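Side-chain contacts in branched-chain alpha-ketoacid decarboxylase (Lactococcus lactis, PDB 2VBF), which probably decarboxylates branched-chain and aromatic alpha-keto acids to aldehydes, using thiamine diphosphate and a magnesium ion: residues D49-L52 against Q53-Q57; D80-A83 against R84-A88; K144-M147 against K148-E151; A165-E168 against I169-L173. All coordinates share one frame; numbering follows the deposited sequence. Where two conformers were deposited one is given.

Contact 1. Residues D49-L52 against Q53-Q57; sequences DYNL and QFLDQ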
loop_
_atom_site.group_PDB
_atom_site.type_symbol
_atom_site.label_atom_id
_atom_site.label_comp_id
_atom_site.label_asym_id
_atom_site.label_seq_id
_atom_site.Cartn_x
_atom_site.Cartn_y
_atom_site.Cartn_z
ATOM N N ASP A 49 16.460 3.116 -7.360
ATOM C CA ASP A 49 17.711 3.768 -7.745
ATOM C C ASP A 49 18.186 4.800 -6.696
ATOM O O ASP A 49 19.381 4.970 -6.505
ATOM C CB ASP A 49 17.663 4.335 -9.182
ATOM C CG ASP A 49 16.789 5.566 -9.321
ATOM O OD1 ASP A 49 15.665 5.586 -8.781
ATOM O OD2 ASP A 49 17.223 6.525 -9.995
ATOM N N TYR A 50 17.249 5.420 -5.975
ATOM C CA TYR A 50 17.585 6.413 -4.950
ATOM C C TYR A 50 18.107 5.789 -3.644
ATOM O O TYR A 50 18.447 6.531 -2.710
ATOM C CB TYR A 50 16.362 7.290 -4.637
ATOM C CG TYR A 50 15.782 8.065 -5.814
ATOM C CD1 TYR A 50 16.605 8.644 -6.774
ATOM C CD2 TYR A 50 14.396 8.241 -5.955
ATOM C CE1 TYR A 50 16.073 9.377 -7.838
ATOM C CE2 TYR A 50 13.866 8.945 -7.015
ATOM C CZ TYR A 50 14.707 9.519 -7.957
ATOM O OH TYR A 50 14.174 10.248 -9.004
ATOM N N ASN A 51 18.169 4.461 -3.538
ATOM C CA ASN A 51 18.743 3.843 -2.333
ATOM C C ASN A 51 19.785 2.733 -2.546
ATOM O O ASN A 51 20.201 2.102 -1.580
ATOM C CB ASN A 51 17.635 3.392 -1.365
ATOM C CG ASN A 51 16.840 2.207 -1.862
ATOM O OD1 ASN A 51 17.353 1.362 -2.594
ATOM N ND2 ASN A 51 15.587 2.101 -1.407
ATOM N N LEU A 52 20.207 2.505 -3.794
ATOM C CA LEU A 52 21.063 1.354 -4.092
ATOM C C LEU A 52 22.457 1.469 -3.478
ATOM O O LEU A 52 22.992 0.476 -3.006
ATOM C CB LEU A 52 21.162 1.111 -5.600
ATOM C CG LEU A 52 19.847 0.768 -6.309
ATOM C CD1 LEU A 52 20.100 0.516 -7.798
ATOM C CD2 LEU A 52 19.113 -0.422 -5.690
ATOM N N GLN A 53 23.027 2.674 -3.463
ATOM C CA GLN A 53 24.361 2.888 -2.900
ATOM C C GLN A 53 24.349 2.600 -1.387
ATOM O O GLN A 53 25.250 1.949 -0.858
ATOM C CB GLN A 53 24.843 4.315 -3.199
ATOM C CG GLN A 53 25.257 4.594 -4.664
ATOM C CD GLN A 53 24.077 4.698 -5.626
ATOM O OE1 GLN A 53 23.189 3.849 -5.620
ATOM N NE2 GLN A 53 24.066 5.735 -6.457
ATOM N N PHE A 54 23.319 3.082 -0.691
ATOM C CA PHE A 54 23.160 2.790 0.726
ATOM C C PHE A 54 22.920 1.290 0.927
ATOM O O PHE A 54 23.439 0.701 1.864
ATOM C CB PHE A 54 22.025 3.626 1.334
ATOM C CG PHE A 54 21.766 3.344 2.795
ATOM C CD1 PHE A 54 22.766 3.520 3.747
ATOM C CD2 PHE A 54 20.517 2.903 3.222
ATOM C CE1 PHE A 54 22.528 3.255 5.078
ATOM C CE2 PHE A 54 20.277 2.638 4.546
ATOM C CZ PHE A 54 21.275 2.812 5.487
ATOM N N LEU A 55 22.132 0.673 0.043
ATOM C CA LEU A 55 21.927 -0.780 0.079
ATOM C C LEU A 55 23.248 -1.552 0.047
ATOM O O LEU A 55 23.421 -2.508 0.810
ATOM C CB LEU A 55 21.004 -1.265 -1.051
ATOM C CG LEU A 55 19.600 -1.668 -0.613
ATOM C CD1 LEU A 55 18.723 -1.943 -1.834
ATOM C CD2 LEU A 55 19.640 -2.859 0.321
ATOM N N ASP A 56 24.184 -1.114 -0.792
ATOM C CA ASP A 56 25.501 -1.756 -0.857
ATOM C C ASP A 56 26.118 -1.796 0.536
ATOM O O ASP A 56 26.737 -2.781 0.913
ATOM C CB ASP A 56 26.444 -0.994 -1.787
ATOM C CG ASP A 56 26.066 -1.115 -3.251
ATOM O OD1 ASP A 56 25.403 -2.098 -3.642
ATOM O OD2 ASP A 56 26.458 -0.211 -4.015
ATOM N N GLN A 57 25.940 -0.710 1.291
ATOM C CA GLN A 57 26.510 -0.611 2.642
ATOM C C GLN A 57 25.865 -1.588 3.600
ATOM O O GLN A 57 26.543 -2.153 4.468
ATOM C CB GLN A 57 26.407 0.828 3.173
ATOM C CG GLN A 57 27.135 1.825 2.290
ATOM C CD GLN A 57 27.035 3.250 2.783
ATOM O OE1 GLN A 57 25.953 3.841 2.786
ATOM N NE2 GLN A 57 28.170 3.834 3.149
HETATM O O HOH W 1 21.568 4.393 -8.579
#
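The first turn of helix 52-60, in the N-terminal TPP-binding domain, joins Asn-51 to Leu-55 and Leu-52 to Asp-56 just after the loop that carries the cofactor-pocket residues Val-46, Pro-47 and Gly-48. Asn-51 holds the N-cap position, yet its side chain does not cap. Its backbone O takes the amide of Leu-55 in the carbonyl plane, with Leu-55 N at 2.9 Å from Asn-51 O, and one residue on Leu-52 O receives Asp-56 N at 3.0 Å. The Asn-51 carboxamide instead turns back along the chain: with CG set between the backbone N and carbonyl carbon (chi1 70°), OD1 accepts a hydrogen bond from Gly-48 N, in the stretch that lines the thiamine diphosphate pocket. The same side chain runs alongside that of Leu-55, whose CD1 comes to 3.7 Å from Asn-51 OD1. From the neighbouring position, the Leu-52 branch CD2 lies 4.2 Å from Leu-55 CD1, a light apolar touch between two side chains set at a slant. In one of its two conformers Gln-53 folds back at chi2 (74°), bringing its OE1 to 3.4 Å from Leu-52 CB. Asp-56 sends its carboxylate to the second subunit, where His-489, Tyr-495 and Gln-493 hydrogen-bond to it. Leu-52 and Leu-55 also pack on Tyr-495 of the second subunit, while within the chain Asn-51, Phe-54 and Leu-55 rest on Leu-92 of strand 89-94, and Phe-54 reaches Leu-31 and Leu-32 of helix 27-37.

Contact 2. Residues D80-A83 against R84-A88; sequences DGYA and RTKKA
Asp-80 and Arg-84, one turn apart near the end of helix 72-86, form a salt bridge in which a single carboxylate oxygen is used: Arg-84 NE lies 2.9 Å from Asp-80 OD1. The oxygen sits at the guanidinium edge, 7° out of its plane, and the two flat groups are nearly coplanar. A water completes the pairing, donating to Asp-80 OD2 at 2.7 Å and accepting from Arg-84 NH2. Tyr-82 and Lys-86 run side by side along another flank. The lysine bends at chi2 (83°), which lays its methylenes along the phenol, with CG 3.5 Å from Tyr-82 CE2, before NZ goes on to a salt bridge with Glu-41. Ala-88 O meets the ring edge at 3.3 Å from Tyr-82 CD2, and this buried carbonyl has no hydrogen-bonding partner. Lys-87, the first residue past the helix, has positive phi; its NZ reaches back to Arg-84 O at 2.8 Å and also pairs with Glu-245. In the second shell, Tyr-429 and Ser-109 hold the Asp-80 carboxylate, Glu-112 pairs with Arg-84, and Glu-42 fixes the Tyr-82 hydroxyl. Tyr-82 and Thr-85 pack on helix 430-440, while Tyr-82 and Ala-83 touch Ala-89 at the start of strand 89-94.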
loop_
_atom_site.group_PDB
_atom_site.type_symbol
_atom_site.label_atom_id
_atom_site.label_comp_id
_atom_site.label_asym_id
_atom_site.label_seq_id
_atom_site.Cartn_x
_atom_site.Cartn_y
_atom_site.Cartn_z
ATOM N N ASP A 80 7.181 -3.665 11.603
ATOM C CA ASP A 80 6.345 -3.535 12.789
ATOM C C ASP A 80 6.365 -4.835 13.632
ATOM O O ASP A 80 6.672 -4.795 14.818
ATOM C CB ASP A 80 4.929 -3.113 12.357
ATOM C CG ASP A 80 3.977 -2.892 13.505
ATOM O OD1 ASP A 80 3.781 -3.805 14.329
ATOM O OD2 ASP A 80 3.348 -1.810 13.519
ATOM N N GLY A 81 6.071 -5.987 13.023
ATOM C CA GLY A 81 6.182 -7.265 13.722
ATOM C C GLY A 81 7.549 -7.516 14.338
ATOM O O GLY A 81 7.664 -7.968 15.475
ATOM N N TYR A 82 8.596 -7.213 13.583
ATOM C CA TYR A 82 9.962 -7.344 14.088
ATOM C C TYR A 82 10.161 -6.459 15.316
ATOM O O TYR A 82 10.750 -6.900 16.306
ATOM C CB TYR A 82 10.928 -6.959 12.984
ATOM C CG TYR A 82 12.411 -7.165 13.234
ATOM C CD1 TYR A 82 13.062 -8.304 12.782
ATOM C CD2 TYR A 82 13.176 -6.178 13.842
ATOM C CE1 TYR A 82 14.442 -8.478 12.956
ATOM C CE2 TYR A 82 14.549 -6.340 14.028
ATOM C CZ TYR A 82 15.181 -7.492 13.581
ATOM O OH TYR A 82 16.565 -7.645 13.752
ATOM N N ALA A 83 9.638 -5.230 15.265
ATOM C CA ALA A 83 9.770 -4.288 16.383
ATOM C C ALA A 83 9.068 -4.804 17.633
ATOM O O ALA A 83 9.574 -4.639 18.744
ATOM C CB ALA A 83 9.235 -2.906 16.001
ATOM N N ARG A 84 7.901 -5.420 17.458
ATOM C CA ARG A 84 7.170 -5.982 18.587
ATOM C C ARG A 84 7.985 -7.012 19.382
ATOM O O ARG A 84 7.762 -7.175 20.573
ATOM C CB ARG A 84 5.846 -6.584 18.138
ATOM C CG ARG A 84 4.864 -5.506 17.755
ATOM C CD ARG A 84 3.613 -6.089 17.139
ATOM N NE ARG A 84 2.685 -5.059 16.669
ATOM C CZ ARG A 84 1.439 -4.897 17.093
ATOM N NH1 ARG A 84 0.955 -5.621 18.076
ATOM N NH2 ARG A 84 0.673 -3.971 16.533
ATOM N N THR A 85 8.905 -7.697 18.709
ATOM C CA THR A 85 9.685 -8.759 19.318
ATOM C C THR A 85 11.131 -8.353 19.621
ATOM O O THR A 85 11.631 -8.621 20.729
ATOM C CB THR A 85 9.609 -10.013 18.437
ATOM O OG1 THR A 85 8.287 -10.555 18.555
ATOM C CG2 THR A 85 10.615 -11.077 18.877
ATOM N N LYS A 86 11.776 -7.702 18.653
ATOM C CA LYS A 86 13.168 -7.225 18.777
ATOM C C LYS A 86 13.266 -5.933 19.588
ATOM O O LYS A 86 14.330 -5.633 20.151
ATOM C CB LYS A 86 13.784 -7.009 17.387
ATOM C CG LYS A 86 15.314 -7.151 17.331
ATOM C CD LYS A 86 15.710 -8.623 17.203
ATOM C CE LYS A 86 17.205 -8.813 17.056
ATOM N NZ LYS A 86 17.543 -10.250 17.062
ATOM N N LYS A 87 12.162 -5.174 19.631
ATOM C CA LYS A 87 12.033 -3.914 20.390
ATOM C C LYS A 87 12.706 -2.713 19.686
ATOM O O LYS A 87 12.850 -1.620 20.254
ATOM C CB LYS A 87 12.481 -4.093 21.862
ATOM C CG LYS A 87 11.809 -5.285 22.572
ATOM C CD LYS A 87 10.279 -5.219 22.512
ATOM C CE LYS A 87 9.625 -6.412 23.190
ATOM N NZ LYS A 87 8.159 -6.280 23.196
ATOM N N ALA A 88 13.078 -2.937 18.429
ATOM C CA ALA A 88 13.461 -1.895 17.486
ATOM C C ALA A 88 13.417 -2.507 16.093
ATOM O O ALA A 88 13.590 -3.711 15.948
ATOM C CB ALA A 88 14.865 -1.336 17.798
HETATM O O HOH W 2 0.878 -1.863 14.503
#

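Contact 3. Residues K144-M147 against K148-E151; sequences KHFM and KMHE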
loop_
_atom_site.group_PDB
_atom_site.type_symbol
_atom_site.label_atom_id
_atom_site.label_comp_id
_atom_site.label_asym_id
_atom_site.label_seq_id
_atom_site.Cartn_x
_atom_site.Cartn_y
_atom_site.Cartn_z
ATOM N N LYS A 144 9.749 17.912 -0.738
ATOM C CA LYS A 144 9.401 17.934 0.672
ATOM C C LYS A 144 7.966 17.542 1.001
ATOM O O LYS A 144 7.647 17.421 2.184
ATOM C CB LYS A 144 9.727 19.316 1.255
ATOM C CG LYS A 144 11.220 19.611 1.207
ATOM C CD LYS A 144 11.583 20.975 1.755
ATOM C CE LYS A 144 13.072 21.045 2.153
ATOM N NZ LYS A 144 14.032 20.969 1.012
ATOM N N HIS A 145 7.125 17.324 -0.018
ATOM C CA HIS A 145 5.715 16.962 0.183
ATOM C C HIS A 145 5.577 15.679 1.001
ATOM O O HIS A 145 4.726 15.576 1.878
ATOM C CB HIS A 145 4.988 16.648 -1.126
ATOM C CG HIS A 145 4.816 17.796 -2.059
ATOM N ND1 HIS A 145 4.212 18.983 -1.696
ATOM C CD2 HIS A 145 5.094 17.900 -3.379
ATOM C CE1 HIS A 145 4.160 19.783 -2.749
ATOM N NE2 HIS A 145 4.677 19.145 -3.785
ATOM N N PHE A 146 6.384 14.676 0.662
ATOM C CA PHE A 146 6.146 13.332 1.185
ATOM C C PHE A 146 6.549 13.270 2.658
ATOM O O PHE A 146 5.860 12.642 3.450
ATOM C CB PHE A 146 6.780 12.260 0.282
ATOM C CG PHE A 146 6.446 12.452 -1.190
ATOM C CD1 PHE A 146 5.143 12.726 -1.580
ATOM C CD2 PHE A 146 7.427 12.388 -2.173
ATOM C CE1 PHE A 146 4.832 12.940 -2.908
ATOM C CE2 PHE A 146 7.103 12.598 -3.510
ATOM C CZ PHE A 146 5.815 12.883 -3.866
ATOM N N MET A 147 7.608 13.973 3.047
ATOM C CA MET A 147 7.973 14.061 4.457
ATOM C C MET A 147 6.875 14.790 5.250
ATOM O O MET A 147 6.524 14.354 6.346
ATOM C CB MET A 147 9.331 14.748 4.671
ATOM C CG MET A 147 9.795 14.722 6.132
ATOM S SD MET A 147 11.538 15.122 6.336
ATOM C CE MET A 147 11.465 16.880 6.078
ATOM N N LYS A 148 6.350 15.887 4.709
ATOM C CA LYS A 148 5.232 16.597 5.345
ATOM C C LYS A 148 4.044 15.647 5.591
ATOM O O LYS A 148 3.436 15.653 6.663
ATOM C CB LYS A 148 4.774 17.791 4.513
ATOM C CG LYS A 148 3.558 18.471 5.123
ATOM C CD LYS A 148 3.253 19.834 4.576
ATOM C CE LYS A 148 2.269 20.550 5.500
ATOM N NZ LYS A 148 1.610 21.722 4.855
ATOM N N MET A 149 3.737 14.818 4.598
ATOM C CA MET A 149 2.620 13.858 4.710
ATOM C C MET A 149 2.829 12.854 5.850
ATOM O O MET A 149 1.861 12.279 6.346
ATOM C CB MET A 149 2.368 13.124 3.386
ATOM C CG MET A 149 1.868 14.056 2.287
ATOM S SD MET A 149 2.062 13.458 0.602
ATOM C CE MET A 149 0.906 12.092 0.594
ATOM N N HIS A 150 4.075 12.649 6.282
ATOM C CA HIS A 150 4.347 11.744 7.390
ATOM C C HIS A 150 4.246 12.398 8.787
ATOM O O HIS A 150 4.428 11.724 9.797
ATOM C CB HIS A 150 5.735 11.130 7.232
ATOM C CG HIS A 150 5.796 10.027 6.221
ATOM N ND1 HIS A 150 5.853 10.267 4.863
ATOM C CD2 HIS A 150 5.780 8.680 6.367
ATOM C CE1 HIS A 150 5.893 9.110 4.222
ATOM N NE2 HIS A 150 5.837 8.133 5.108
ATOM N N GLU A 151 4.007 13.705 8.844
ATOM C CA GLU A 151 3.993 14.403 10.128
ATOM C C GLU A 151 3.051 13.764 11.162
ATOM O O GLU A 151 3.479 13.516 12.289
ATOM C CB GLU A 151 3.717 15.901 9.939
ATOM C CG GLU A 151 4.933 16.631 9.378
ATOM C CD GLU A 151 4.689 18.090 9.021
ATOM O OE1 GLU A 151 3.603 18.642 9.335
ATOM O OE2 GLU A 151 5.606 18.686 8.420
#
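At the C-terminal end of the short helix 145-149, on its buried flank, His-150 turns its imidazole back to the carbonyl of Phe-146, one turn earlier. His-150 ND1 donates to Phe-146 O at 2.8 Å in an almost straight bond (172°); the acceptor lies in the imidazole plane, although the donor stands above the plane of the carbonyl. The backbone N of His-150 adds a weak bond to the same oxygen and a firmer one, 3.0 Å long, to Met-147 O. Replacing His-150 by an alanine would probably leave Phe-146 O with little more than that weak amide bond and open a gap beside Tyr-184, whose ring meets the imidazole. On the same inner side Met-149 and Phe-146 make a Met-aromatic contact: Met-149 SD comes to the ring edge, 3.8 Å from Phe-146 CD1. With CG beside the backbone N (chi1 -66°), the methionine runs back along the helix, and its CG lies 3.3 Å from His-145 O. This helix leads towards strand 156-159 of the N-terminal parallel sheet and packs against helix 97-111 through Glu-99, Leu-100 and Ile-103. Met-149 meets Met-149 of the second subunit. The outer side is looser. Lys-148 is exposed and stretched beyond CG, touching back only through CB, at 3.4 Å from His-145 O, while its backbone N bonds Lys-144 O at 3.2 Å.

Contact 4. Residues A165-E168 against I169-L173; sequences ATYE and IDRVL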
loop_
_atom_site.group_PDB
_atom_site.type_symbol
_atom_site.label_atom_id
_atom_site.label_comp_id
_atom_site.label_asym_id
_atom_site.label_seq_id
_atom_site.Cartn_x
_atom_site.Cartn_y
_atom_site.Cartn_z
ATOM N N ALA A 165 23.972 15.420 9.289
ATOM C CA ALA A 165 23.557 14.009 9.342
ATOM C C ALA A 165 23.738 13.336 10.691
ATOM O O ALA A 165 22.798 12.717 11.195
ATOM C CB ALA A 165 24.261 13.194 8.253
ATOM N N THR A 166 24.925 13.433 11.286
ATOM C CA THR A 166 25.169 12.736 12.535
ATOM C C THR A 166 24.259 13.264 13.644
ATOM O O THR A 166 23.689 12.461 14.388
ATOM C CB THR A 166 26.659 12.753 12.979
ATOM O OG1 THR A 166 27.115 14.101 13.130
ATOM C CG2 THR A 166 27.523 12.019 11.959
ATOM N N TYR A 167 24.099 14.586 13.769
ATOM C CA TYR A 167 23.224 15.138 14.815
ATOM C C TYR A 167 21.752 14.796 14.574
ATOM O O TYR A 167 21.026 14.448 15.513
ATOM C CB TYR A 167 23.342 16.661 14.960
ATOM C CG TYR A 167 22.176 17.185 15.779
ATOM C CD1 TYR A 167 22.168 17.059 17.166
ATOM C CD2 TYR A 167 21.041 17.717 15.162
ATOM C CE1 TYR A 167 21.079 17.488 17.924
ATOM C CE2 TYR A 167 19.952 18.151 15.909
ATOM C CZ TYR A 167 19.972 18.029 17.286
ATOM O OH TYR A 167 18.907 18.468 18.023
ATOM N N GLU A 168 21.327 14.887 13.315
ATOM C CA GLU A 168 19.939 14.592 12.946
ATOM C C GLU A 168 19.580 13.118 13.131
ATOM O O GLU A 168 18.505 12.782 13.654
ATOM C CB GLU A 168 19.657 15.040 11.512
ATOM C CG GLU A 168 19.501 16.554 11.371
ATOM C CD GLU A 168 18.263 17.083 12.064
ATOM O OE1 GLU A 168 17.157 16.927 11.514
ATOM O OE2 GLU A 168 18.393 17.673 13.151
ATOM N N ILE A 169 20.480 12.233 12.721
ATOM C CA ILE A 169 20.289 10.807 12.983
ATOM C C ILE A 169 20.135 10.551 14.476
ATOM O O ILE A 169 19.215 9.860 14.912
ATOM C CB ILE A 169 21.457 9.970 12.421
ATOM C CG1 ILE A 169 21.374 9.930 10.895
ATOM C CG2 ILE A 169 21.481 8.565 13.027
ATOM C CD1 ILE A 169 22.632 9.404 10.218
ATOM N N ASP A 170 21.027 11.139 15.267
ATOM C CA ASP A 170 20.998 10.959 16.697
ATOM C C ASP A 170 19.735 11.561 17.316
ATOM O O ASP A 170 19.148 10.958 18.199
ATOM C CB ASP A 170 22.264 11.543 17.312
ATOM C CG ASP A 170 23.486 10.683 17.036
ATOM O OD1 ASP A 170 23.346 9.628 16.381
ATOM O OD2 ASP A 170 24.593 11.048 17.483
ATOM N N ARG A 171 19.303 12.702 16.792
ATOM C CA ARG A 171 18.102 13.366 17.276
ATOM C C ARG A 171 16.890 12.470 17.072
ATOM O O ARG A 171 16.124 12.243 17.998
ATOM C CB ARG A 171 17.865 14.689 16.562
ATOM C CG ARG A 171 16.576 15.409 17.027
ATOM C CD ARG A 171 16.350 16.721 16.320
ATOM N NE ARG A 171 16.070 16.606 14.887
ATOM C CZ ARG A 171 14.896 16.256 14.375
ATOM N NH1 ARG A 171 13.879 15.927 15.165
ATOM N NH2 ARG A 171 14.745 16.222 13.065
ATOM N N VAL A 172 16.721 11.962 15.858
ATOM C CA VAL A 172 15.507 11.191 15.566
ATOM C C VAL A 172 15.534 9.822 16.262
ATOM O O VAL A 172 14.510 9.388 16.779
ATOM C CB VAL A 172 15.232 11.076 14.037
ATOM C CG1 VAL A 172 15.236 12.464 13.374
ATOM C CG2 VAL A 172 16.236 10.143 13.360
ATOM N N LEU A 173 16.691 9.160 16.320
ATOM C CA LEU A 173 16.785 7.870 16.991
ATOM C C LEU A 173 16.691 8.007 18.508
ATOM O O LEU A 173 16.211 7.105 19.186
ATOM C CB LEU A 173 18.059 7.120 16.582
ATOM C CG LEU A 173 18.169 6.769 15.095
ATOM C CD1 LEU A 173 19.460 6.033 14.801
ATOM C CD2 LEU A 173 16.982 5.933 14.624
#
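In one of its two conformers, the Tyr-167 ring has Arg-171 CB over one face, 3.9 Å above the plane and displaced toward the rim, while the guanidinium of Arg-171 carries Val-172 CG1 on one of its own faces and the Glu-168 carboxylate at its edge. Ring and guanidinium planes stand 41° apart; the closest approach to the phenol is made by the aliphatic chain, Arg-171 CD lying 3.5 Å from Tyr-167 OH. The charged end belongs to Glu-168. Two nitrogens grip it side-on, Arg-171 NH2 reaching Glu-168 OE1 at 3.0 Å and Arg-171 NE reaching Glu-168 OE2 at 3.1 Å. Both oxygens lie close to the guanidinium plane, but OE1 is met on its syn side, well out of the carboxylate plane, and OE2 from above that plane, a twisted form of the bidentate salt bridge. Arg-171 leaves the helix with CG opposite the backbone N (chi1 179°) and then bends at chi3 (66°), which swings NE and NH2 back toward the glutamate. Helix 165-179 is the crossover of a beta-alpha-beta unit between the parallel strands 156-159 and 183-188, and this bridge faces the first of them: Glu-168 OE1 also bonds Thr-158, and Arg-171 NH2 bonds Arg-157 O. A methionine in place of Arg-171 would probably leave the Glu-168 carboxylate without its countercharge and Arg-157 O without this donor. On another side of the helix Ile-169 CG1 lies 3.1 Å from Ala-165 O and packs on Leu-31 of helix 27-37, to which Asp-170 is tied by Arg-34 and Tyr-30.

Overall arrangement
All four are local contacts along or at the ends of helices, yet their chemistry follows their surroundings. Contact 1 is the most buried, largely apolar between its own side chains, with the carboxylates of Asp-49 and Asp-56 bonded to partners beyond the two segments; like contact 3 it touches the second subunit. Contacts 2, 3 and 4 are partly buried. Contacts 2 and 4 rely on intrahelical salt bridges, single-oxygen in the one and two-pronged in the other, and neither touches another chain. Contact 3, buried on one side and exposed at its lysines, uses a histidine-to-carbonyl bond and a sulfur-aromatic touch instead. Contacts 1 and 4 both lean on helix 27-37, contacts 1 and 2 on strand 89-94, and contacts 3 and 4 on strand 156-159.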